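Putative transcriptional regulator, sugar-binding family (Arthrobacter aurescens, PDB 3NZE) probably binds DNA and a sugar effector as a transcriptional regulator of the SorC family, this part being its putative sugar-binding domain. Local coordinates at residues 72-78 with 108-113. Sequence-based numbering, arbitrary orientation.
Sequences SRHLTRK and RFGSAY
Leu75 packs against Phe109, Ala112 and Tyr113 in a mainly apolar contact, flanked by a hydrogen bond at each end, between the chain leaving helix 66-73 and the last turns of helix 99-113. It illustrates how a leucine laid over an aromatic face, with a hydrogen bond on each flank, joins a loop to a helix. CD1 of Leu75 stands over the face of the Phe109 ring, 3.6 Å from its centroid and 11° off the normal, a CH-pi contact. With CG beside its backbone N (chi1 -61°), Leu75 also sends CD2 to within 3.7 Å of Tyr113 OH, while its CB meets the CB of Ala112. At one end, Arg108 NH1 donates a long hydrogen bond, 3.3 Å, to Ser72 OG, which lies near the guanidinium plane and is also bonded to Ser69 O. In one of two conformers of Arg73, Arg108 CZ lies over the centre of its guanidinium, the planes tilted by 38°, a doubtful pairing of like charges. An alanine in place of Arg108 would probably deprive Ser72 OG of this donor and Ser72 of the CD packed beside it. At the other end, Lys78 N gives an almost straight bond of 2.8 Å to Ala112 O. Helices 66-73 and 99-113 belong to successive beta-alpha-beta crossovers linking parallel strands 59-62, 84-87 and 116-118, consistent with a Rossmann-like fold. Lys78 NZ hydrogen-bonds Val54 O and Gly51 O, just beyond helix 35-50, whose Ile50 touches Tyr113; Phe109 rests on Leu68 of helix 66-73, and Tyr113 is bonded to Thr80, in the chain that goes on to strand 84-87.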
ATOM      1  N   SER A  72       4.992   5.572  -8.915  1.00 21.33           N
ATOM      2  CA  SER A  72       4.538   5.599 -10.295  1.00 22.16           C
ATOM      3  C   SER A  72       5.359   6.557 -11.148  1.00 24.31           C
ATOM      4  O   SER A  72       5.476   6.371 -12.352  1.00 22.55           O
ATOM      5  CB  SER A  72       3.056   5.966 -10.375  1.00 22.02           C
ATOM      6  OG  SER A  72       2.840   7.331 -10.051  1.00 24.83           O
ATOM      7  N   ARG A  73       5.919   7.585 -10.523  1.00 22.38           N
ATOM      8  CA  ARG A  73       6.732   8.551 -11.253  0.53 25.19           C
ATOM      9  C   ARG A  73       8.101   8.004 -11.647  1.00 24.44           C
ATOM     10  O   ARG A  73       8.768   8.567 -12.512  1.00 29.35           O
ATOM     11  CB  ARG A  73       6.894   9.841 -10.450  0.53 22.90           C
ATOM     12  CG  ARG A  73       5.608  10.623 -10.304  0.53 27.98           C
ATOM     13  CD  ARG A  73       5.852  11.955  -9.630  0.53 30.42           C
ATOM     14  NE  ARG A  73       4.597  12.617  -9.296  0.53 36.39           N
ATOM     15  CZ  ARG A  73       3.907  13.385 -10.133  0.53 38.34           C
ATOM     16  NH1 ARG A  73       2.773  13.943  -9.732  0.53 38.26           N
ATOM     17  NH2 ARG A  73       4.348  13.596 -11.367  0.53 36.96           N
ATOM     18  N   HIS A  74       8.515   6.897 -11.028  1.00 23.99           N
ATOM     19  CA  HIS A  74       9.864   6.363 -11.273  1.00 26.48           C
ATOM     20  C   HIS A  74       9.914   5.060 -12.068  1.00 27.06           C
ATOM     21  O   HIS A  74      10.988   4.480 -12.273  1.00 27.24           O
ATOM     22  CB  HIS A  74      10.621   6.210  -9.947  1.00 24.26           C
ATOM     23  CG  HIS A  74      10.835   7.507  -9.231  1.00 23.21           C
ATOM     24  ND1 HIS A  74      11.794   8.417  -9.615  1.00 28.96           N
ATOM     25  CD2 HIS A  74      10.208   8.052  -8.163  1.00 22.91           C
ATOM     26  CE1 HIS A  74      11.749   9.465  -8.814  1.00 29.27           C
ATOM     27  NE2 HIS A  74      10.803   9.265  -7.918  1.00 29.06           N
ATOM     28  N   LEU A  75       8.754   4.603 -12.526  1.00 23.48           N
ATOM     29  CA  LEU A  75       8.681   3.376 -13.304  1.00 24.70           C
ATOM     30  C   LEU A  75       9.520   3.442 -14.580  1.00 30.70           C
ATOM     31  O   LEU A  75       9.552   4.467 -15.259  1.00 37.70           O
ATOM     32  CB  LEU A  75       7.225   3.072 -13.653  1.00 22.09           C
ATOM     33  CG  LEU A  75       6.286   2.844 -12.459  1.00 20.23           C
ATOM     34  CD1 LEU A  75       4.875   2.548 -12.948  1.00 23.90           C
ATOM     35  CD2 LEU A  75       6.791   1.692 -11.601  1.00 23.21           C
ATOM     36  N   THR A  76      10.206   2.346 -14.891  1.00 33.06           N
ATOM     37  CA  THR A  76      10.967   2.240 -16.131  0.58 35.73           C
ATOM     38  C   THR A  76      10.098   1.589 -17.190  1.00 33.95           C
ATOM     39  O   THR A  76       9.482   0.555 -16.938  1.00 29.34           O
ATOM     40  CB  THR A  76      12.233   1.379 -15.947  0.58 37.30           C
ATOM     41  OG1 THR A  76      13.130   2.031 -15.043  0.58 39.86           O
ATOM     42  CG2 THR A  76      12.936   1.163 -17.283  0.58 36.68           C
ATOM     43  N   ARG A  77      10.039   2.183 -18.374  1.00 34.28           N
ATOM     44  CA  ARG A  77       9.221   1.621 -19.438  0.53 35.35           C
ATOM     45  C   ARG A  77       9.644   0.188 -19.724  1.00 34.12           C
ATOM     46  O   ARG A  77      10.829  -0.106 -19.859  1.00 34.66           O
ATOM     47  CB  ARG A  77       9.310   2.465 -20.709  0.53 39.14           C
ATOM     48  CG  ARG A  77       8.233   2.138 -21.731  0.53 42.96           C
ATOM     49  CD  ARG A  77       8.302   3.081 -22.922  0.53 49.60           C
ATOM     50  NE  ARG A  77       7.141   2.953 -23.799  0.53 53.06           N
ATOM     51  CZ  ARG A  77       7.060   2.097 -24.812  0.53 55.64           C
ATOM     52  NH1 ARG A  77       5.965   2.054 -25.560  0.53 55.94           N
ATOM     53  NH2 ARG A  77       8.074   1.282 -25.078  0.53 56.64           N
ATOM     54  N   LYS A  78       8.663  -0.698 -19.806  1.00 37.29           N
ATOM     55  CA  LYS A  78       8.906  -2.105 -20.068  1.00 36.50           C
ATOM     56  C   LYS A  78       7.629  -2.679 -20.646  1.00 42.07           C
ATOM     57  O   LYS A  78       6.701  -3.004 -19.912  1.00 45.89           O
ATOM     58  CB  LYS A  78       9.262  -2.838 -18.775  1.00 35.50           C
ATOM     59  CG  LYS A  78       9.389  -4.348 -18.954  1.00 44.04           C
ATOM     60  CD  LYS A  78       9.447  -5.077 -17.614  1.00 42.08           C
ATOM     61  CE  LYS A  78       9.142  -6.555 -17.788  1.00 41.70           C
ATOM     62  NZ  LYS A  78       9.395  -7.333 -16.550  1.00 42.06           N
ATOM     63  N   ARG A 108       0.107   6.235 -15.232  1.00 20.16           N
ATOM     64  CA  ARG A 108       1.556   6.018 -15.239  1.00 24.32           C
ATOM     65  C   ARG A 108       1.917   4.531 -15.267  1.00 17.15           C
ATOM     66  O   ARG A 108       2.857   4.125 -15.968  1.00 19.09           O
ATOM     67  CB  ARG A 108       2.205   6.709 -14.034  1.00 21.56           C
ATOM     68  CG  ARG A 108       2.306   8.236 -14.210  1.00 27.46           C
ATOM     69  CD  ARG A 108       2.793   8.932 -12.943  1.00 26.78           C
ATOM     70  NE  ARG A 108       2.353  10.323 -12.917  1.00 37.68           N
ATOM     71  CZ  ARG A 108       1.730  10.893 -11.893  1.00 26.09           C
ATOM     72  NH1 ARG A 108       1.483  10.204 -10.789  1.00 24.02           N
ATOM     73  NH2 ARG A 108       1.371  12.163 -11.968  1.00 31.44           N
ATOM     74  N   PHE A 109       1.174   3.727 -14.512  1.00 17.70           N
ATOM     75  CA  PHE A 109       1.423   2.282 -14.495  1.00 19.75           C
ATOM     76  C   PHE A 109       1.045   1.688 -15.844  1.00 21.70           C
ATOM     77  O   PHE A 109       1.802   0.924 -16.427  1.00 23.72           O
ATOM     78  CB  PHE A 109       0.654   1.583 -13.361  1.00 18.74           C
ATOM     79  CG  PHE A 109       1.433   1.467 -12.080  1.00 18.62           C
ATOM     80  CD1 PHE A 109       1.377   2.466 -11.125  1.00 24.16           C
ATOM     81  CD2 PHE A 109       2.241   0.358 -11.838  1.00 18.93           C
ATOM     82  CE1 PHE A 109       2.086   2.365  -9.942  1.00 22.06           C
ATOM     83  CE2 PHE A 109       2.950   0.254 -10.657  1.00 22.53           C
ATOM     84  CZ  PHE A 109       2.876   1.256  -9.704  1.00 21.89           C
ATOM     85  N   GLY A 110      -0.125   2.060 -16.349  1.00 20.27           N
ATOM     86  CA  GLY A 110      -0.560   1.578 -17.648  1.00 20.75           C
ATOM     87  C   GLY A 110       0.404   1.928 -18.759  1.00 23.10           C
ATOM     88  O   GLY A 110       0.685   1.104 -19.632  1.00 27.40           O
ATOM     89  N   SER A 111       0.912   3.159 -18.736  1.00 24.57           N
ATOM     90  CA  SER A 111       1.815   3.638 -19.776  0.70 22.50           C
ATOM     91  C   SER A 111       3.184   2.962 -19.704  1.00 22.16           C
ATOM     92  O   SER A 111       3.788   2.650 -20.734  1.00 24.68           O
ATOM     93  CB  SER A 111       1.990   5.156 -19.683  0.70 23.33           C
ATOM     94  OG  SER A 111       0.820   5.835 -20.096  0.70 24.87           O
ATOM     95  N   ALA A 112       3.676   2.747 -18.490  1.00 22.10           N
ATOM     96  CA  ALA A 112       4.991   2.135 -18.328  1.00 23.55           C
ATOM     97  C   ALA A 112       5.029   0.719 -18.882  1.00 24.61           C
ATOM     98  O   ALA A 112       6.050   0.287 -19.420  1.00 26.65           O
ATOM     99  CB  ALA A 112       5.421   2.143 -16.878  1.00 22.47           C
ATOM    100  N   TYR A 113       3.908   0.005 -18.774  1.00 24.58           N
ATOM    101  CA  TYR A 113       3.890  -1.420 -19.108  1.00 25.56           C
ATOM    102  C   TYR A 113       3.036  -1.804 -20.317  1.00 30.63           C
ATOM    103  O   TYR A 113       2.958  -2.982 -20.684  1.00 28.91           O
ATOM    104  CB  TYR A 113       3.502  -2.232 -17.868  1.00 25.11           C
ATOM    105  CG  TYR A 113       4.482  -1.998 -16.739  1.00 22.44           C
ATOM    106  CD1 TYR A 113       5.816  -2.341 -16.882  1.00 25.02           C
ATOM    107  CD2 TYR A 113       4.079  -1.402 -15.551  1.00 25.28           C
ATOM    108  CE1 TYR A 113       6.722  -2.119 -15.872  1.00 26.34           C
ATOM    109  CE2 TYR A 113       4.975  -1.171 -14.530  1.00 24.71           C
ATOM    110  CZ  TYR A 113       6.302  -1.532 -14.701  1.00 25.23           C
ATOM    111  OH  TYR A 113       7.202  -1.309 -13.696  1.00 29.58           O
TER
HETATM  112  O   HOH W   1       9.646  -1.210 -15.161  1.00 34.70           O